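Local coordinates for BAG family molecular chaperone regulator 4 (Arabidopsis thaliana, PDB 4HWH), which probably acts as a co-chaperone regulating programmed cell death and stress responses, its BAG domain binding the ATPase domain of HSP70/HSC70 chaperones, at residues F39-A43 with V80-K84; L46-L50 with I73-Q77. One frame throughout, in Å; residues are numbered along the deposited sequence.

Interactions 1 and 2 are successive layers between helix 36-54 and helix 63-86 of the BAG domain's three-helix bundle, a worked example of how one helix pair repeats its packing along its length. Their centres lie about 11 Å apart, and because the helices run antiparallel, interaction 2 sits closer to the connection between them and interaction 1 nearer their far ends. The layers meet where CG2 of Val-80 packs against CD1 of Leu-46 at 4.3 Å. Helix 3-29 backs both: its Val-21 and Leu-24 meet interaction 1, its Leu-17 meets Leu-46, and Leu-17 also lines the malonate pocket with Glu-13 and Arg-20.

Interaction 1: F39-A43 with V80-K84; sequences FDMAA and VDKLK
Phe-39 lays one face of its ring over the backbone of helix 63-86, with Lys-84 CA 4.2 Å from the ring centroid in a CH-pi contact. With CG beside the backbone N and anti to the carbonyl carbon (chi1 -54°), the ring is carried toward Leu-83 and Lys-84, and its rim atom CE1 reaches Leu-83 CB at 3.7 Å, the two side chains crossing at about a right angle. Val-80 sets its CG1 branch 3.4 Å from the carbonyl O of Phe-39, beside Phe-39 CB and Ala-43 CB, while CG2 turns to Ala-42. From helix 3-29, Val-28 touches Phe-39 and Leu-24 touches Leu-83, so the Phe-39 side chain also meets the third helix.

Lys-84 plays two parts. Its CB packs on Phe-39 CB at 4.1 Å, and the fully extended chain beyond, leaving with CG anti to the backbone N (chi1 -173°), carries the ammonium across to Asp-40. There NZ donates to OD1 at 2.7 Å, on the syn lone pair, in a salt bridge. A water closes a ring of bonds, donating to Asp-40 OD2 and accepting from Lys-84 NZ. An asparagine in place of Asp-40 would probably leave the lysine charge without its mate. The carboxylate thus grips the ammonium both directly and through water, at the edge of an apolar contact.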
ATOM      1  N   PHE A  39      -3.106 -10.511   2.732  1.00 22.08           N
ATOM      2  CA  PHE A  39      -3.092  -9.833   1.441  1.00 23.70           C
ATOM      3  C   PHE A  39      -4.274  -8.878   1.323  1.00 23.13           C
ATOM      4  O   PHE A  39      -4.138  -7.760   0.828  1.00 19.29           O
ATOM      5  CB  PHE A  39      -3.122 -10.848   0.299  1.00 26.74           C
ATOM      6  CG  PHE A  39      -2.038 -11.879   0.380  1.00 26.40           C
ATOM      7  CD1 PHE A  39      -0.706 -11.500   0.404  1.00 32.34           C
ATOM      8  CD2 PHE A  39      -2.349 -13.226   0.430  1.00 28.10           C
ATOM      9  CE1 PHE A  39       0.300 -12.446   0.479  1.00 32.89           C
ATOM     10  CE2 PHE A  39      -1.349 -14.179   0.507  1.00 32.43           C
ATOM     11  CZ  PHE A  39      -0.021 -13.786   0.532  1.00 29.08           C
ATOM     12  N   ASP A  40      -5.437  -9.321   1.788  1.00 20.79           N
ATOM     13  CA  ASP A  40      -6.638  -8.508   1.681  1.00 23.37           C
ATOM     14  C   ASP A  40      -6.597  -7.293   2.602  1.00 19.79           C
ATOM     15  O   ASP A  40      -7.017  -6.205   2.214  1.00 23.08           O
ATOM     16  CB  ASP A  40      -7.889  -9.356   1.925  1.00 24.15           C
ATOM     17  CG  ASP A  40      -8.198 -10.270   0.756  1.00 28.63           C
ATOM     18  OD1 ASP A  40      -7.654 -10.029  -0.340  1.00 33.96           O
ATOM     19  OD2 ASP A  40      -8.980 -11.223   0.926  1.00 32.71           O
ATOM     20  N   MET A  41      -6.084  -7.466   3.815  1.00 20.11           N
ATOM     21  CA  MET A  41      -5.927  -6.326   4.712  1.00 18.62           C
ATOM     22  C   MET A  41      -4.936  -5.312   4.148  1.00 19.40           C
ATOM     23  O   MET A  41      -5.164  -4.105   4.229  1.00 19.42           O
ATOM     24  CB  MET A  41      -5.480  -6.774   6.105  1.00 20.06           C
ATOM     25  CG  MET A  41      -6.574  -7.395   6.950  1.00 21.63           C
ATOM     26  SD  MET A  41      -6.027  -7.610   8.661  1.00 23.88           S
ATOM     27  CE  MET A  41      -4.807  -8.904   8.468  1.00 21.30           C
ATOM     28  N   ALA A  42      -3.831  -5.795   3.583  1.00 14.86           N
ATOM     29  CA  ALA A  42      -2.856  -4.883   2.985  1.00 15.57           C
ATOM     30  C   ALA A  42      -3.503  -4.104   1.840  1.00 16.98           C
ATOM     31  O   ALA A  42      -3.306  -2.895   1.704  1.00 21.80           O
ATOM     32  CB  ALA A  42      -1.623  -5.645   2.492  1.00 20.25           C
ATOM     33  N   ALA A  43      -4.273  -4.805   1.015  1.00 19.82           N
ATOM     34  CA  ALA A  43      -4.949  -4.159  -0.105  1.00 19.42           C
ATOM     35  C   ALA A  43      -5.957  -3.137   0.415  1.00 20.75           C
ATOM     36  O   ALA A  43      -6.042  -2.017  -0.092  1.00 21.43           O
ATOM     37  CB  ALA A  43      -5.636  -5.200  -0.992  1.00 21.14           C
ATOM     38  N   VAL A  80       0.712  -6.672  -4.321  1.00 23.97           N
ATOM     39  CA  VAL A  80      -0.126  -7.478  -3.435  1.00 19.37           C
ATOM     40  C   VAL A  80      -0.979  -8.465  -4.229  1.00 25.52           C
ATOM     41  O   VAL A  80      -1.082  -9.638  -3.865  1.00 28.98           O
ATOM     42  CB  VAL A  80      -1.020  -6.602  -2.535  1.00 19.65           C
ATOM     43  CG1 VAL A  80      -2.047  -7.459  -1.798  1.00 23.42           C
ATOM     44  CG2 VAL A  80      -0.157  -5.821  -1.538  1.00 19.34           C
ATOM     45  N   ASP A  81      -1.585  -7.990  -5.314  1.00 26.92           N
ATOM     46  CA  ASP A  81      -2.362  -8.860  -6.194  1.00 34.52           C
ATOM     47  C   ASP A  81      -1.523 -10.053  -6.636  1.00 37.05           C
ATOM     48  O   ASP A  81      -1.984 -11.195  -6.620  1.00 39.96           O
ATOM     49  CB  ASP A  81      -2.837  -8.097  -7.434  1.00 37.82           C
ATOM     50  CG  ASP A  81      -3.892  -7.066  -7.114  1.00 47.19           C
ATOM     51  OD1 ASP A  81      -4.610  -7.244  -6.109  1.00 49.30           O
ATOM     52  OD2 ASP A  81      -4.007  -6.079  -7.872  1.00 56.46           O
ATOM     53  N   LYS A  82      -0.286  -9.773  -7.033  1.00 33.83           N
ATOM     54  CA  LYS A  82       0.615 -10.807  -7.527  1.00 40.83           C
ATOM     55  C   LYS A  82       0.899 -11.843  -6.448  1.00 44.12           C
ATOM     56  O   LYS A  82       0.856 -13.041  -6.708  1.00 40.51           O
ATOM     57  CB  LYS A  82       1.923 -10.190  -8.031  1.00 42.16           C
ATOM     58  CG  LYS A  82       1.841  -9.594  -9.432  1.00 56.00           C
ATOM     59  CD  LYS A  82       0.493  -8.933  -9.675  1.00 63.99           C
ATOM     60  CE  LYS A  82       0.540  -7.940 -10.822  1.00 68.48           C
ATOM     61  NZ  LYS A  82      -0.742  -7.184 -10.918  1.00 69.63           N
ATOM     62  N   LEU A  83       1.191 -11.377  -5.238  1.00 31.45           N
ATOM     63  CA  LEU A  83       1.399 -12.275  -4.109  1.00 35.86           C
ATOM     64  C   LEU A  83       0.176 -13.141  -3.848  1.00 32.59           C
ATOM     65  O   LEU A  83       0.287 -14.353  -3.676  1.00 40.22           O
ATOM     66  CB  LEU A  83       1.723 -11.482  -2.845  1.00 34.99           C
ATOM     67  CG  LEU A  83       3.158 -11.002  -2.675  1.00 40.38           C
ATOM     68  CD1 LEU A  83       3.335 -10.416  -1.285  1.00 36.35           C
ATOM     69  CD2 LEU A  83       4.114 -12.157  -2.901  1.00 46.55           C
ATOM     70  N   LYS A  84      -0.990 -12.509  -3.794  1.00 30.75           N
ATOM     71  CA  LYS A  84      -2.223 -13.235  -3.534  1.00 33.50           C
ATOM     72  C   LYS A  84      -2.433 -14.299  -4.604  1.00 40.66           C
ATOM     73  O   LYS A  84      -2.742 -15.450  -4.299  1.00 43.97           O
ATOM     74  CB  LYS A  84      -3.419 -12.282  -3.484  1.00 34.88           C
ATOM     75  CG  LYS A  84      -4.710 -12.958  -3.047  1.00 32.50           C
ATOM     76  CD  LYS A  84      -5.853 -11.968  -2.921  1.00 29.21           C
ATOM     77  CE  LYS A  84      -7.118 -12.667  -2.462  1.00 32.56           C
ATOM     78  NZ  LYS A  84      -8.248 -11.713  -2.300  1.00 36.92           N
TER
HETATM   79  O   HOH W   1     -10.047 -13.183  -0.832  1.00 47.63           O

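Interaction 2: L46-L50 with I73-Q77; sequences LMRQL and IQNLQ
Leu-46 pushes its forked end over the side chain of Leu-76, CD1 lying 3.8 Å from Leu-76 CB and CD2 meeting both CB and CD1 of the same residue. The setting is the antiparallel three-helix bundle of the BAG domain, and these turns belong to helices 36-54 and 63-86, whose local axes approach to 10.2 Å at 161°. The two leucines cross at about a right angle, and helix 3-29 adds Leu-17 against Leu-46 and Val-14 against Leu-76, so the third helix covers part of the pair. Leu-46 CD1 also rests on Gln-77, 4.0 Å from its backbone N and close to its CG.

Ile-73 fits against both Leu-46 and Leu-50. Its two branches divide the work: CG2, anti to the backbone N, rests 3.8 Å from the carbonyl O of Leu-46 and also meets Leu-50 CD1, whereas CD1, at the end of the longer branch, travels on to Gln-49 CB at 3.8 Å and to Leu-50 N at 3.9 Å. Only the aliphatic base of Gln-49 is used here, since its chain bends at chi2 (-53°) and takes the amide away from helix 63-86; Val-10 and Glu-13 of helix 3-29 also touch the Gln-49 side chain.

Leu-50 approaches Ile-73 obliquely, extending the apolar seam by one more turn. With no hydrogen bond joining these two segments, the contact rests on van der Waals fit, and the carbonyl O of Leu-46 is already engaged by the backbone N of Leu-50 one turn on. Beyond Leu-46, the extended Gln-77 lies across Met-47, its amide NE2 3.7 Å from Met-47 CG.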
ATOM      1  N   LEU A  46      -4.239   0.003   1.810  1.00 16.79           N
ATOM      2  CA  LEU A  46      -3.759   0.812   0.698  1.00 20.19           C
ATOM      3  C   LEU A  46      -4.902   1.618   0.085  1.00 21.29           C
ATOM      4  O   LEU A  46      -4.733   2.786  -0.254  1.00 20.69           O
ATOM      5  CB  LEU A  46      -3.093  -0.070  -0.357  1.00 17.66           C
ATOM      6  CG  LEU A  46      -1.725  -0.624   0.045  1.00 19.45           C
ATOM      7  CD1 LEU A  46      -1.298  -1.742  -0.896  1.00 28.01           C
ATOM      8  CD2 LEU A  46      -0.681   0.488   0.073  1.00 19.22           C
ATOM      9  N   MET A  47      -6.067   0.991  -0.049  1.00 18.41           N
ATOM     10  CA  MET A  47      -7.242   1.679  -0.585  1.00 25.44           C
ATOM     11  C   MET A  47      -7.683   2.833   0.315  1.00 17.01           C
ATOM     12  O   MET A  47      -8.109   3.883  -0.166  1.00 21.41           O
ATOM     13  CB  MET A  47      -8.391   0.689  -0.801  1.00 19.91           C
ATOM     14  CG  MET A  47      -8.125  -0.304  -1.928  1.00 34.76           C
ATOM     15  SD  MET A  47      -9.526  -1.382  -2.287  1.00 39.56           S
ATOM     16  CE  MET A  47      -8.797  -2.512  -3.474  1.00 40.18           C
ATOM     17  N   ARG A  48      -7.569   2.641   1.624  1.00 19.74           N
ATOM     18  CA  ARG A  48      -7.920   3.689   2.572  1.00 22.51           C
ATOM     19  C   ARG A  48      -6.991   4.889   2.416  1.00 24.98           C
ATOM     20  O   ARG A  48      -7.418   6.038   2.529  1.00 21.72           O
ATOM     21  CB  ARG A  48      -7.864   3.152   4.004  1.00 24.35           C
ATOM     22  CG  ARG A  48      -8.969   2.159   4.333  1.00 32.15           C
ATOM     23  CD  ARG A  48     -10.257   2.880   4.697  1.00 39.72           C
ATOM     24  NE  ARG A  48     -10.080   3.723   5.874  1.00 30.99           N
ATOM     25  CZ  ARG A  48     -10.929   4.674   6.252  1.00 31.92           C
ATOM     26  NH1 ARG A  48     -10.678   5.391   7.338  1.00 43.14           N
ATOM     27  NH2 ARG A  48     -12.022   4.911   5.541  1.00 33.15           N
ATOM     28  N   GLN A  49      -5.713   4.620   2.156  1.00 23.75           N
ATOM     29  CA  GLN A  49      -4.759   5.700   1.945  1.00 24.00           C
ATOM     30  C   GLN A  49      -5.074   6.441   0.651  1.00 20.45           C
ATOM     31  O   GLN A  49      -4.903   7.656   0.570  1.00 26.61           O
ATOM     32  CB  GLN A  49      -3.315   5.185   1.971  1.00 22.00           C
ATOM     33  CG  GLN A  49      -2.864   4.741   3.358  1.00 21.48           C
ATOM     34  CD  GLN A  49      -3.078   5.815   4.417  1.00 27.41           C
ATOM     35  OE1 GLN A  49      -2.674   6.967   4.244  1.00 32.23           O
ATOM     36  NE2 GLN A  49      -3.707   5.438   5.521  1.00 38.21           N
ATOM     37  N   LEU A  50      -5.554   5.709  -0.348  1.00 21.61           N
ATOM     38  CA  LEU A  50      -5.940   6.309  -1.619  1.00 24.67           C
ATOM     39  C   LEU A  50      -7.121   7.256  -1.410  1.00 24.45           C
ATOM     40  O   LEU A  50      -7.160   8.351  -1.968  1.00 25.69           O
ATOM     41  CB  LEU A  50      -6.309   5.217  -2.625  1.00 29.03           C
ATOM     42  CG  LEU A  50      -6.231   5.551  -4.112  1.00 42.02           C
ATOM     43  CD1 LEU A  50      -4.839   6.042  -4.476  1.00 41.22           C
ATOM     44  CD2 LEU A  50      -6.607   4.327  -4.939  1.00 44.41           C
ATOM     45  N   ILE A  73       1.068   3.847  -4.471  1.00 27.13           N
ATOM     46  CA  ILE A  73       0.020   2.963  -3.977  1.00 19.63           C
ATOM     47  C   ILE A  73      -0.432   1.966  -5.046  1.00 25.82           C
ATOM     48  O   ILE A  73      -0.573   0.770  -4.781  1.00 23.64           O
ATOM     49  CB  ILE A  73      -1.179   3.776  -3.449  1.00 20.44           C
ATOM     50  CG1 ILE A  73      -0.803   4.471  -2.135  1.00 22.06           C
ATOM     51  CG2 ILE A  73      -2.387   2.881  -3.266  1.00 22.42           C
ATOM     52  CD1 ILE A  73      -1.890   5.386  -1.582  1.00 22.43           C
ATOM     53  N   GLN A  74      -0.657   2.460  -6.259  1.00 29.28           N
ATOM     54  CA  GLN A  74      -1.046   1.592  -7.364  1.00 33.43           C
ATOM     55  C   GLN A  74      -0.010   0.488  -7.589  1.00 24.45           C
ATOM     56  O   GLN A  74      -0.359  -0.661  -7.851  1.00 25.47           O
ATOM     57  CB  GLN A  74      -1.261   2.415  -8.638  1.00 34.87           C
ATOM     58  CG  GLN A  74      -2.341   3.482  -8.489  1.00 38.48           C
ATOM     59  CD  GLN A  74      -2.442   4.394  -9.700  1.00 57.96           C
ATOM     60  OE1 GLN A  74      -1.440   4.701 -10.347  1.00 68.47           O
ATOM     61  NE2 GLN A  74      -3.658   4.834 -10.007  1.00 54.77           N
ATOM     62  N   ASN A  75       1.265   0.837  -7.466  1.00 29.76           N
ATOM     63  CA  ASN A  75       2.335  -0.147  -7.606  1.00 33.04           C
ATOM     64  C   ASN A  75       2.291  -1.208  -6.512  1.00 29.52           C
ATOM     65  O   ASN A  75       2.448  -2.396  -6.781  1.00 28.03           O
ATOM     66  CB  ASN A  75       3.698   0.541  -7.622  1.00 30.86           C
ATOM     67  CG  ASN A  75       3.961   1.276  -8.919  1.00 55.08           C
ATOM     68  OD1 ASN A  75       3.195   1.160  -9.877  1.00 57.17           O
ATOM     69  ND2 ASN A  75       5.051   2.038  -8.959  1.00 67.66           N
ATOM     70  N   LEU A  76       2.079  -0.771  -5.274  1.00 21.93           N
ATOM     71  CA  LEU A  76       1.946  -1.703  -4.160  1.00 21.24           C
ATOM     72  C   LEU A  76       0.727  -2.608  -4.327  1.00 20.39           C
ATOM     73  O   LEU A  76       0.784  -3.798  -4.020  1.00 22.20           O
ATOM     74  CB  LEU A  76       1.883  -0.947  -2.827  1.00 19.27           C
ATOM     75  CG  LEU A  76       3.198  -0.243  -2.469  1.00 22.16           C
ATOM     76  CD1 LEU A  76       3.041   0.661  -1.251  1.00 24.55           C
ATOM     77  CD2 LEU A  76       4.294  -1.269  -2.235  1.00 25.97           C
ATOM     78  N   GLN A  77      -0.373  -2.045  -4.819  1.00 22.35           N
ATOM     79  CA  GLN A  77      -1.584  -2.825  -5.031  1.00 23.85           C
ATOM     80  C   GLN A  77      -1.315  -3.963  -6.010  1.00 25.42           C
ATOM     81  O   GLN A  77      -1.770  -5.092  -5.815  1.00 23.91           O
ATOM     82  CB  GLN A  77      -2.719  -1.938  -5.549  1.00 28.82           C
ATOM     83  CG  GLN A  77      -3.279  -0.949  -4.526  1.00 32.63           C
ATOM     84  CD  GLN A  77      -4.344  -0.033  -5.122  1.00 42.63           C
ATOM     85  OE1 GLN A  77      -4.063   0.768  -6.016  1.00 49.38           O
ATOM     86  NE2 GLN A  77      -5.570  -0.149  -4.625  1.00 38.05           N
TER